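PDB 2OR0: hydroxylase from Rhodococcus sp., which probably acts as a flavin-dependent monooxygenase of the acyl-CoA dehydrogenase family, inserting one oxygen atom from molecular oxygen into a substrate. Local coordinates for residues 64-69 with 74-79; 80-85 with 311-316; 271-276 with 296-301; 354-357 with 363-366. One frame throughout, in Å; residues are numbered along the deposited sequence.

Contact 1. Residues 64-69 with 74-79; sequences RLLQPR and YEVHPR
The carboxylate of Glu75 grips the chain at Arg69: OE2 accepts from Arg69 N at 2.7 Å, on its anti side and 18° out of the carboxylate plane. Glu75 is extended beyond CG (chi2 171°), which carries its carboxylate out to Arg69 N. The other oxygen, OE1, forms a long salt bridge with Arg69 NE (3.9 Å), whose guanidinium plane is steeply inclined to the carboxylate. One face of that guanidinium lies against Tyr74 O, and a water that donates to this carbonyl also meets Arg69 NH2 weakly. Backbone bonds join Tyr74 N to Arg64 O (2.9 Å) and Val76 N to Leu65 O (3.0 Å), with a weak third from Glu75 N to Gln67 O. In the type I beta turn of residues 64-67 Arg64 O accepts from Gln67 N; Tyr74 N reaches the same oxygen from the opposite face of its plane. The contact thereby closes the loop that leads into helix 78-91, where His77 is the N-cap and its ND1 accepts from Arg79 N (3.0 Å). On the apolar side Val76 CG2 rests against Leu65 CD2 (4.0 Å) and, slightly farther off, Leu66 CD2; all three side chains also touch Phe81 of that helix. The Tyr74 ring slants across Arg64, CE2 to CB, and its hydroxyl is hydrogen-bonded to Arg28.

Contact 2. Residues 80-85 with 311-316; sequences EFAETV and SLIETA
Ile313 of helix 292-324 meets Ala82 and Glu83 of helix 78-91 in a buried helix-helix packing. In the acyl-CoA dehydrogenase fold this joins the N-terminal helical domain to the C-terminal helical bundle. The backbones come close, with the CA atoms of Ala82 and Ile313 7.0 Å apart, as the small alanine side chain permits.

The apolar contacts come first. Ala82 CB points at the opposing helix and touches Ile313 CG1 at 4.1 Å. The isoleucine then carries on past the alanine: with CG1 beside the backbone N (chi1 -57°) and the chain extended beyond it, CD1 reaches Glu83 CG at 3.7 Å. The two side chains cross there at about a right angle, and the methyl group meets chiefly the CG methylene.

Of the polar groups, the Glu83 carboxylate turns back along its own helix, where OE2 forms a salt bridge with Arg79, one turn earlier. The arginine side chain also packs on Ile313, so this pairing within helix 78-91 borders the apolar patch and probably helps to keep the glutamate stem against CD1. Flanking residues widen the interface: Met86 touches both Leu312 and Ile313, and Pro78 lies on Ala316.

Between residues 80-85 and 311-316 the touch is apolar; the hydrogen bonds lie within each segment. Glu80 O is shared by two donors of the same residue, Thr84 N and Thr84 OG1, which reach it from opposite faces of its plane, the hydroxyl at 2.6 Å.

Contact 3. Residues 271-276 with 296-301; sequences ACHIAV and SAIGES
Ile298 sets CG1 at the CD2-NE2 edge of the His273 imidazole, near its plane, 3.7 Å from both ring atoms; CD1, 3.8 Å from the same two, stands well off the plane. The ring is brought there because its CG stands opposite the backbone N (chi1 -175°), which swings it out from helix 250-277 toward helix 292-324. Beside it, Ile274 adds a looser apolar touch, CG1 to Ile298 CG2 at 4.2 Å, so the isoleucine of the second helix uses both of its branches in the contact. With CA atoms of Ile274 and Ile298 8.2 Å apart, side chains alone span the contact. With an alanine at His273, Ile298 CG1 and CD1 would probably lose the ring atoms they pack on, leaving the end of the isoleucine freer to turn. The two helices are successive and run in opposing senses within the C-terminal helical bundle of the acyl-CoA dehydrogenase fold. His273 also packs on Ile355 of helix 331-356 and on Met370 of helix 370-381, placing its ring where four helices of the bundle converge.

Contact 4. Residues 354-357 with 363-366; sequences EIFA and ALHY
The Phe356 ring presents its edge to the backbone of Ala363, whose carbonyl oxygen lies near the ring plane, 3.6 Å from CE1 and 3.7 Å from CZ. Leu364 approaches obliquely, its CD2 methyl 4.1 Å from CZ, and the two side chains cross at about a right angle. A stack with the indole of Trp374, on helix 370-381, covers ring surface beyond the two segments.

Apart from the carbonyl, the touching atoms are apolar. Ala363 CB, which points toward helix 331-356, completes the group at 4.2 Å from Phe356 CE1. The phenyl ring reaches all of this because CG is placed opposite the backbone N (chi1 -168°), carrying the ring away from its helix to residues 363-364.

In fold terms, residues 354-356, toward the C-terminal end of helix 331-356, are packed against the short 3-10 segment in the connection to helix 370-381, near an outer end of the C-terminal helical bundle. The neighbouring Ile355 faces the bundle instead, touching Leu270, His273 and Met370. Farther along the connection, His365 O accepts a hydrogen bond from Thr368, and Tyr366 lies on Gln371 and Arg375.

With a serine in place of Phe356, the 3-10 segment and Trp374 would both probably lose the aromatic surface they share, leaving the connection less firmly held to the helix. Because the carbonyl faces the ring's rim, its partial negative charge probably meets the slightly positive C-H edge, a weak attraction beside the apolar packing of Ala363 CB and Leu364 CD2.

In the fold
From the N terminus, contact 1 closes a short loop between helix 51-60 and helix 78-91, bridging only four residues. Contact 2 follows directly on that helix and touches contact 1, but its partner lies more than 220 residues later, so the loop it closes takes in the whole beta region and helix 250-277. Nested inside that loop, contact 3 joins helix 250-277 to the early part of helix 292-324, the helix that also serves contact 2, with about 23 Å between the two centres. Contact 4 comes last, in series, closing the short connection after helix 331-356. It packs against contact 3 at one end of the C-terminal helices, across the chain's centre from contact 1.

Contact 1. Residues 64-69 with 74-79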
loop_
_atom_site.group_PDB
_atom_site.type_symbol
_atom_site.label_atom_id
_atom_site.label_comp_id
_atom_site.label_asym_id
_atom_site.label_seq_id
_atom_site.Cartn_x
_atom_site.Cartn_y
_atom_site.Cartn_z
ATOM N N ARG A 64 -10.112 7.652 -4.798
ATOM C CA ARG A 64 -10.206 9.099 -4.621
ATOM C C ARG A 64 -10.102 9.588 -3.164
ATOM O O ARG A 64 -10.154 10.812 -2.891
ATOM C CB ARG A 64 -11.490 9.596 -5.272
ATOM C CG ARG A 64 -11.357 9.634 -6.799
ATOM C CD ARG A 64 -12.561 10.254 -7.455
ATOM N NE ARG A 64 -13.774 9.528 -7.106
ATOM C CZ ARG A 64 -14.935 9.681 -7.729
ATOM N NH1 ARG A 64 -15.033 10.541 -8.755
ATOM N NH2 ARG A 64 -15.998 8.972 -7.330
ATOM N N LEU A 65 -9.928 8.642 -2.242
ATOM C CA LEU A 65 -9.783 8.945 -0.813
ATOM C C LEU A 65 -8.809 10.078 -0.500
ATOM O O LEU A 65 -9.134 10.981 0.277
ATOM C CB LEU A 65 -9.412 7.687 -0.009
ATOM C CG LEU A 65 -10.529 6.658 0.239
ATOM C CD1 LEU A 65 -9.946 5.331 0.737
ATOM C CD2 LEU A 65 -11.565 7.195 1.209
ATOM N N LEU A 66 -7.628 10.041 -1.110
ATOM C CA LEU A 66 -6.581 11.009 -0.823
ATOM C C LEU A 66 -6.359 11.964 -2.001
ATOM O O LEU A 66 -5.346 12.652 -2.066
ATOM C CB LEU A 66 -5.273 10.293 -0.476
ATOM C CG LEU A 66 -5.289 9.268 0.671
ATOM C CD1 LEU A 66 -3.965 8.516 0.690
ATOM C CD2 LEU A 66 -5.597 9.931 2.050
ATOM N N GLN A 67 -7.307 11.977 -2.931
ATOM C CA GLN A 67 -7.239 12.819 -4.125
ATOM C C GLN A 67 -7.690 14.264 -3.792
ATOM O O GLN A 67 -8.554 14.441 -2.927
ATOM C CB GLN A 67 -8.145 12.209 -5.185
ATOM C CG GLN A 67 -7.944 12.712 -6.604
ATOM C CD GLN A 67 -8.372 11.677 -7.622
ATOM O OE1 GLN A 67 -8.031 10.490 -7.497
ATOM N NE2 GLN A 67 -9.124 12.108 -8.641
ATOM N N PRO A 68 -7.089 15.290 -4.446
ATOM C CA PRO A 68 -7.589 16.688 -4.280
ATOM C C PRO A 68 -9.069 16.837 -4.631
ATOM O O PRO A 68 -9.562 16.165 -5.541
ATOM C CB PRO A 68 -6.728 17.505 -5.265
ATOM C CG PRO A 68 -5.479 16.694 -5.449
ATOM C CD PRO A 68 -5.906 15.230 -5.330
ATOM N N ARG A 69 -9.773 17.692 -3.881
ATOM C CA ARG A 69 -11.199 17.992 -4.149
ATOM C C ARG A 69 -11.386 18.616 -5.522
ATOM O O ARG A 69 -12.404 18.379 -6.177
ATOM C CB ARG A 69 -11.796 18.915 -3.069
ATOM C CG ARG A 69 -12.141 18.190 -1.778
ATOM C CD ARG A 69 -12.512 19.180 -0.665
ATOM N NE ARG A 69 -12.403 18.583 0.670
ATOM C CZ ARG A 69 -13.343 17.823 1.236
ATOM N NH1 ARG A 69 -14.476 17.546 0.577
ATOM N NH2 ARG A 69 -13.147 17.333 2.465
ATOM N N TYR A 74 -11.605 13.211 -2.026
ATOM C CA TYR A 74 -12.234 13.430 -0.720
ATOM C C TYR A 74 -11.320 14.004 0.326
ATOM O O TYR A 74 -11.795 14.385 1.383
ATOM C CB TYR A 74 -12.856 12.144 -0.175
ATOM C CG TYR A 74 -13.781 11.492 -1.136
ATOM C CD1 TYR A 74 -14.950 12.127 -1.549
ATOM C CD2 TYR A 74 -13.491 10.242 -1.652
ATOM C CE1 TYR A 74 -15.805 11.514 -2.459
ATOM C CE2 TYR A 74 -14.334 9.628 -2.556
ATOM C CZ TYR A 74 -15.474 10.265 -2.956
ATOM O OH TYR A 74 -16.298 9.633 -3.853
ATOM N N GLU A 75 -10.019 14.078 0.043
ATOM C CA GLU A 75 -9.014 14.502 1.031
ATOM C C GLU A 75 -9.258 14.027 2.464
ATOM O O GLU A 75 -9.089 14.801 3.422
ATOM C CB GLU A 75 -8.814 16.026 1.011
ATOM C CG GLU A 75 -8.600 16.579 -0.391
ATOM C CD GLU A 75 -8.614 18.109 -0.459
ATOM O OE1 GLU A 75 -8.512 18.776 0.601
ATOM O OE2 GLU A 75 -8.716 18.627 -1.596
ATOM N N VAL A 76 -9.598 12.742 2.626
ATOM C CA VAL A 76 -9.866 12.193 3.966
ATOM C C VAL A 76 -8.663 12.283 4.916
ATOM O O VAL A 76 -7.517 12.418 4.481
ATOM C CB VAL A 76 -10.500 10.755 3.917
ATOM C CG1 VAL A 76 -11.706 10.752 2.998
ATOM C CG2 VAL A 76 -9.489 9.694 3.478
ATOM N N HIS A 77 -8.948 12.244 6.222
ATOM C CA HIS A 77 -7.935 12.142 7.264
ATOM C C HIS A 77 -7.232 10.790 7.044
ATOM O O HIS A 77 -7.891 9.817 6.701
ATOM C CB HIS A 77 -8.633 12.152 8.641
ATOM C CG HIS A 77 -7.696 12.201 9.803
ATOM N ND1 HIS A 77 -7.108 11.074 10.341
ATOM C CD2 HIS A 77 -7.237 13.246 10.529
ATOM C CE1 HIS A 77 -6.325 11.427 11.343
ATOM N NE2 HIS A 77 -6.382 12.740 11.477
ATOM N N PRO A 78 -5.904 10.722 7.249
ATOM C CA PRO A 78 -5.159 9.448 7.115
ATOM C C PRO A 78 -5.812 8.249 7.836
ATOM O O PRO A 78 -5.726 7.115 7.342
ATOM C CB PRO A 78 -3.810 9.772 7.766
ATOM C CG PRO A 78 -3.632 11.217 7.539
ATOM C CD PRO A 78 -5.013 11.831 7.624
ATOM N N ARG A 79 -6.436 8.486 8.996
ATOM C CA ARG A 79 -7.094 7.405 9.737
ATOM C C ARG A 79 -8.172 6.788 8.889
ATOM O O ARG A 79 -8.267 5.567 8.816
ATOM C CB ARG A 79 -7.680 7.872 11.078
ATOM C CG ARG A 79 -8.739 6.922 11.673
ATOM C CD ARG A 79 -9.219 7.377 13.070
ATOM N NE ARG A 79 -8.193 7.214 14.106
ATOM C CZ ARG A 79 -7.970 6.085 14.782
ATOM N NH1 ARG A 79 -7.032 6.044 15.717
ATOM N NH2 ARG A 79 -8.679 4.990 14.523
HETATM O O HOH W 1 -14.119 14.132 2.697
#

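Contact 2. Residues 80-85 with 311-316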
loop_
_atom_site.group_PDB
_atom_site.type_symbol
_atom_site.label_atom_id
_atom_site.label_comp_id
_atom_site.label_asym_id
_atom_site.label_seq_id
_atom_site.Cartn_x
_atom_site.Cartn_y
_atom_site.Cartn_z
ATOM N N GLU A 80 -8.997 7.623 8.253
ATOM C CA GLU A 80 -10.058 7.114 7.387
ATOM C C GLU A 80 -9.519 6.319 6.188
ATOM O O GLU A 80 -10.100 5.296 5.793
ATOM C CB GLU A 80 -10.963 8.245 6.859
ATOM C CG GLU A 80 -12.086 7.663 5.981
ATOM C CD GLU A 80 -13.183 8.660 5.625
ATOM O OE1 GLU A 80 -13.137 9.817 6.092
ATOM O OE2 GLU A 80 -14.092 8.266 4.881
ATOM N N PHE A 81 -8.452 6.814 5.579
ATOM C CA PHE A 81 -7.814 6.074 4.498
ATOM C C PHE A 81 -7.388 4.679 5.027
ATOM O O PHE A 81 -7.750 3.662 4.457
ATOM C CB PHE A 81 -6.579 6.829 3.982
ATOM C CG PHE A 81 -5.752 6.038 2.956
ATOM C CD1 PHE A 81 -6.271 5.754 1.702
ATOM C CD2 PHE A 81 -4.474 5.598 3.262
ATOM C CE1 PHE A 81 -5.530 5.052 0.761
ATOM C CE2 PHE A 81 -3.704 4.912 2.319
ATOM C CZ PHE A 81 -4.238 4.637 1.066
ATOM N N ALA A 82 -6.645 4.654 6.126
ATOM C CA ALA A 82 -6.115 3.414 6.662
ATOM C C ALA A 82 -7.242 2.423 6.961
ATOM O O ALA A 82 -7.171 1.264 6.558
ATOM C CB ALA A 82 -5.274 3.681 7.885
ATOM N N GLU A 83 -8.306 2.891 7.616
ATOM C CA GLU A 83 -9.410 2.016 7.985
ATOM C C GLU A 83 -10.173 1.488 6.785
ATOM O O GLU A 83 -10.670 0.341 6.813
ATOM C CB GLU A 83 -10.376 2.727 8.962
ATOM C CG GLU A 83 -9.774 2.937 10.371
ATOM C CD GLU A 83 -10.622 3.851 11.298
ATOM O OE1 GLU A 83 -11.580 4.516 10.844
ATOM O OE2 GLU A 83 -10.283 3.924 12.501
ATOM N N THR A 84 -10.298 2.319 5.744
ATOM C CA THR A 84 -10.988 1.894 4.532
ATOM C C THR A 84 -10.201 0.777 3.811
ATOM O O THR A 84 -10.782 -0.220 3.393
ATOM C CB THR A 84 -11.256 3.077 3.562
ATOM O OG1 THR A 84 -11.848 4.171 4.295
ATOM C CG2 THR A 84 -12.195 2.621 2.445
ATOM N N VAL A 85 -8.896 0.969 3.656
ATOM C CA VAL A 85 -8.010 -0.057 3.094
ATOM C C VAL A 85 -8.149 -1.378 3.885
ATOM O O VAL A 85 -8.396 -2.442 3.298
ATOM C CB VAL A 85 -6.558 0.422 3.103
ATOM C CG1 VAL A 85 -5.591 -0.715 2.721
ATOM C CG2 VAL A 85 -6.376 1.619 2.150
ATOM N N SER A 311 -1.747 0.727 16.525
ATOM C CA SER A 311 -0.412 1.319 16.468
ATOM C C SER A 311 -0.135 2.090 15.198
ATOM O O SER A 311 0.395 3.189 15.245
ATOM C CB SER A 311 0.647 0.235 16.606
ATOM O OG SER A 311 0.634 -0.191 17.937
ATOM N N LEU A 312 -0.440 1.475 14.070
ATOM C CA LEU A 312 -0.212 2.083 12.754
ATOM C C LEU A 312 -0.990 3.402 12.619
ATOM O O LEU A 312 -0.469 4.436 12.153
ATOM C CB LEU A 312 -0.656 1.112 11.631
ATOM C CG LEU A 312 -0.450 1.631 10.191
ATOM C CD1 LEU A 312 1.010 1.771 9.756
ATOM C CD2 LEU A 312 -1.213 0.786 9.180
ATOM N N ILE A 313 -2.252 3.330 13.003
ATOM C CA ILE A 313 -3.162 4.455 12.882
ATOM C C ILE A 313 -2.814 5.589 13.864
ATOM O O ILE A 313 -2.935 6.765 13.516
ATOM C CB ILE A 313 -4.620 3.979 12.981
ATOM C CG1 ILE A 313 -4.906 2.927 11.905
ATOM C CG2 ILE A 313 -5.629 5.153 12.783
ATOM C CD1 ILE A 313 -6.412 2.490 11.854
ATOM N N GLU A 314 -2.338 5.237 15.063
ATOM C CA GLU A 314 -1.958 6.240 16.074
ATOM C C GLU A 314 -0.844 7.180 15.574
ATOM O O GLU A 314 -0.908 8.412 15.776
ATOM C CB GLU A 314 -1.589 5.564 17.405
ATOM C CG GLU A 314 -1.372 6.508 18.613
ATOM C CD GLU A 314 -0.005 7.219 18.634
ATOM O OE1 GLU A 314 1.052 6.642 18.220
ATOM O OE2 GLU A 314 0.025 8.388 19.097
ATOM N N THR A 315 0.173 6.614 14.904
ATOM C CA THR A 315 1.209 7.440 14.290
ATOM C C THR A 315 0.635 8.536 13.373
ATOM O O THR A 315 1.030 9.705 13.475
ATOM C CB THR A 315 2.205 6.603 13.472
ATOM O OG1 THR A 315 2.799 5.602 14.323
ATOM C CG2 THR A 315 3.299 7.520 12.896
ATOM N N ALA A 316 -0.278 8.143 12.480
ATOM C CA ALA A 316 -0.884 9.042 11.504
ATOM C C ALA A 316 -1.762 10.118 12.183
ATOM O O ALA A 316 -1.717 11.276 11.771
ATOM C CB ALA A 316 -1.697 8.262 10.464
#

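Contact 3. Residues 271-276 with 296-301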
loop_
_atom_site.group_PDB
_atom_site.type_symbol
_atom_site.label_atom_id
_atom_site.label_comp_id
_atom_site.label_asym_id
_atom_site.label_seq_id
_atom_site.Cartn_x
_atom_site.Cartn_y
_atom_site.Cartn_z
ATOM N N ALA A 271 -11.116 -13.601 10.563
ATOM C CA ALA A 271 -12.576 -13.747 10.356
ATOM C C ALA A 271 -12.918 -15.105 9.728
ATOM O O ALA A 271 -13.819 -15.812 10.194
ATOM C CB ALA A 271 -13.130 -12.606 9.500
ATOM N N CYS A 272 -12.195 -15.475 8.670
ATOM C CA CYS A 272 -12.338 -16.802 8.067
ATOM C C CYS A 272 -12.108 -17.929 9.073
ATOM O O CYS A 272 -12.835 -18.905 9.089
ATOM C CB CYS A 272 -11.341 -16.960 6.907
ATOM S SG CYS A 272 -11.769 -15.995 5.442
ATOM N N HIS A 273 -11.061 -17.819 9.875
ATOM C CA HIS A 273 -10.726 -18.842 10.844
ATOM C C HIS A 273 -11.894 -19.010 11.838
ATOM O O HIS A 273 -12.325 -20.129 12.114
ATOM C CB HIS A 273 -9.454 -18.436 11.569
ATOM C CG HIS A 273 -8.933 -19.471 12.511
ATOM N ND1 HIS A 273 -8.699 -20.776 12.132
ATOM C CD2 HIS A 273 -8.560 -19.384 13.809
ATOM C CE1 HIS A 273 -8.223 -21.451 13.160
ATOM N NE2 HIS A 273 -8.127 -20.629 14.193
ATOM N N ILE A 274 -12.396 -17.891 12.363
ATOM C CA ILE A 274 -13.479 -17.917 13.359
ATOM C C ILE A 274 -14.725 -18.590 12.753
ATOM O O ILE A 274 -15.267 -19.511 13.353
ATOM C CB ILE A 274 -13.764 -16.484 13.940
ATOM C CG1 ILE A 274 -12.664 -16.130 14.951
ATOM C CG2 ILE A 274 -15.174 -16.405 14.571
ATOM C CD1 ILE A 274 -12.543 -14.667 15.253
ATOM N N ALA A 275 -15.114 -18.173 11.549
ATOM C CA ALA A 275 -16.259 -18.756 10.847
ATOM C C ALA A 275 -16.182 -20.280 10.649
ATOM O O ALA A 275 -17.190 -20.984 10.725
ATOM C CB ALA A 275 -16.476 -18.062 9.514
ATOM N N VAL A 276 -14.983 -20.786 10.391
ATOM C CA VAL A 276 -14.772 -22.218 10.270
ATOM C C VAL A 276 -14.771 -22.892 11.651
ATOM O O VAL A 276 -15.414 -23.926 11.828
ATOM C CB VAL A 276 -13.476 -22.539 9.454
ATOM C CG1 VAL A 276 -13.183 -24.023 9.447
ATOM C CG2 VAL A 276 -13.620 -22.026 8.020
ATOM N N SER A 296 -7.905 -20.150 23.213
ATOM C CA SER A 296 -7.028 -19.148 23.830
ATOM C C SER A 296 -5.984 -18.637 22.830
ATOM O O SER A 296 -5.633 -17.458 22.855
ATOM C CB SER A 296 -6.377 -19.657 25.096
ATOM O OG SER A 296 -5.605 -20.804 24.855
ATOM N N ALA A 297 -5.545 -19.508 21.919
ATOM C CA ALA A 297 -4.615 -19.094 20.865
ATOM C C ALA A 297 -5.265 -18.133 19.886
ATOM O O ALA A 297 -4.610 -17.215 19.431
ATOM C CB ALA A 297 -4.047 -20.293 20.132
ATOM N N ILE A 298 -6.547 -18.318 19.583
ATOM C CA ILE A 298 -7.294 -17.316 18.785
ATOM C C ILE A 298 -7.333 -15.938 19.453
ATOM O O ILE A 298 -7.146 -14.913 18.783
ATOM C CB ILE A 298 -8.759 -17.755 18.419
ATOM C CG1 ILE A 298 -8.741 -18.963 17.482
ATOM C CG2 ILE A 298 -9.562 -16.560 17.780
ATOM C CD1 ILE A 298 -10.124 -19.656 17.304
ATOM N N GLY A 299 -7.608 -15.915 20.761
ATOM C CA GLY A 299 -7.563 -14.658 21.533
ATOM C C GLY A 299 -6.188 -13.990 21.450
ATOM O O GLY A 299 -6.090 -12.791 21.211
ATOM N N GLU A 300 -5.125 -14.771 21.616
ATOM C CA GLU A 300 -3.783 -14.233 21.572
ATOM C C GLU A 300 -3.508 -13.575 20.228
ATOM O O GLU A 300 -2.995 -12.460 20.178
ATOM C CB GLU A 300 -2.737 -15.324 21.811
ATOM C CG GLU A 300 -2.788 -15.952 23.183
ATOM C CD GLU A 300 -1.826 -17.152 23.335
ATOM O OE1 GLU A 300 -1.345 -17.707 22.303
ATOM O OE2 GLU A 300 -1.583 -17.561 24.502
ATOM N N SER A 301 -3.849 -14.259 19.142
ATOM C CA SER A 301 -3.617 -13.729 17.800
ATOM C C SER A 301 -4.454 -12.504 17.496
ATOM O O SER A 301 -3.932 -11.543 16.915
ATOM C CB SER A 301 -3.866 -14.806 16.723
ATOM O OG SER A 301 -2.837 -15.784 16.799
#

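Contact 4. Residues 354-357 with 363-366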
loop_
_atom_site.group_PDB
_atom_site.type_symbol
_atom_site.label_atom_id
_atom_site.label_comp_id
_atom_site.label_asym_id
_atom_site.label_seq_id
_atom_site.Cartn_x
_atom_site.Cartn_y
_atom_site.Cartn_z
ATOM N N GLU A 354 0.015 -18.138 13.505
ATOM C CA GLU A 354 -0.302 -18.926 14.681
ATOM C C GLU A 354 -1.700 -19.543 14.544
ATOM O O GLU A 354 -1.915 -20.674 14.921
ATOM C CB GLU A 354 -0.161 -18.089 15.974
ATOM C CG GLU A 354 1.272 -17.738 16.288
ATOM C CD GLU A 354 2.137 -18.994 16.581
ATOM O OE1 GLU A 354 1.668 -19.908 17.288
ATOM O OE2 GLU A 354 3.288 -19.064 16.110
ATOM N N ILE A 355 -2.650 -18.812 13.982
ATOM C CA ILE A 355 -3.985 -19.407 13.810
ATOM C C ILE A 355 -4.076 -20.340 12.606
ATOM O O ILE A 355 -4.814 -21.318 12.654
ATOM C CB ILE A 355 -5.120 -18.371 13.781
ATOM C CG1 ILE A 355 -4.862 -17.300 12.712
ATOM C CG2 ILE A 355 -5.290 -17.738 15.162
ATOM C CD1 ILE A 355 -6.081 -16.361 12.498
ATOM N N PHE A 356 -3.323 -20.050 11.545
ATOM C CA PHE A 356 -3.312 -20.943 10.388
ATOM C C PHE A 356 -2.777 -22.321 10.801
ATOM O O PHE A 356 -3.289 -23.344 10.371
ATOM C CB PHE A 356 -2.496 -20.361 9.214
ATOM C CG PHE A 356 -2.694 -21.129 7.900
ATOM C CD1 PHE A 356 -3.944 -21.139 7.258
ATOM C CD2 PHE A 356 -1.649 -21.829 7.319
ATOM C CE1 PHE A 356 -4.156 -21.853 6.062
ATOM C CE2 PHE A 356 -1.839 -22.545 6.105
ATOM C CZ PHE A 356 -3.092 -22.560 5.479
ATOM N N ALA A 357 -1.747 -22.342 11.627
ATOM C CA ALA A 357 -1.193 -23.598 12.110
ATOM C C ALA A 357 -2.200 -24.420 12.955
ATOM O O ALA A 357 -1.961 -25.600 13.207
ATOM C CB ALA A 357 0.047 -23.346 12.919
ATOM N N ALA A 363 -8.096 -26.611 6.029
ATOM C CA ALA A 363 -7.721 -25.240 5.694
ATOM C C ALA A 363 -6.575 -25.162 4.641
ATOM O O ALA A 363 -6.227 -24.083 4.160
ATOM C CB ALA A 363 -7.358 -24.481 6.962
ATOM N N LEU A 364 -6.005 -26.300 4.270
ATOM C CA LEU A 364 -4.986 -26.306 3.197
ATOM C C LEU A 364 -5.601 -26.211 1.796
ATOM O O LEU A 364 -4.918 -25.885 0.836
ATOM C CB LEU A 364 -4.113 -27.559 3.312
ATOM C CG LEU A 364 -3.334 -27.723 4.631
ATOM C CD1 LEU A 364 -2.622 -29.048 4.559
ATOM C CD2 LEU A 364 -2.355 -26.508 4.903
ATOM N N HIS A 365 -6.895 -26.490 1.687
ATOM C CA HIS A 365 -7.548 -26.563 0.372
ATOM C C HIS A 365 -7.857 -25.180 -0.197
ATOM O O HIS A 365 -8.393 -24.312 0.510
ATOM C CB HIS A 365 -8.789 -27.466 0.458
ATOM C CG HIS A 365 -8.445 -28.911 0.697
ATOM N ND1 HIS A 365 -8.103 -29.403 1.942
ATOM C CD2 HIS A 365 -8.337 -29.954 -0.161
ATOM C CE1 HIS A 365 -7.790 -30.686 1.836
ATOM N NE2 HIS A 365 -7.928 -31.044 0.569
ATOM N N TYR A 366 -7.518 -24.983 -1.475
ATOM C CA TYR A 366 -7.836 -23.744 -2.228
ATOM C C TYR A 366 -9.318 -23.348 -2.263
ATOM O O TYR A 366 -9.644 -22.184 -2.401
ATOM C CB TYR A 366 -7.330 -23.841 -3.674
ATOM C CG TYR A 366 -5.855 -23.526 -3.827
ATOM C CD1 TYR A 366 -4.921 -24.542 -3.959
ATOM C CD2 TYR A 366 -5.403 -22.208 -3.801
ATOM C CE1 TYR A 366 -3.557 -24.258 -4.109
ATOM C CE2 TYR A 366 -4.033 -21.904 -3.926
ATOM C CZ TYR A 366 -3.125 -22.939 -4.089
ATOM O OH TYR A 366 -1.776 -22.659 -4.210
#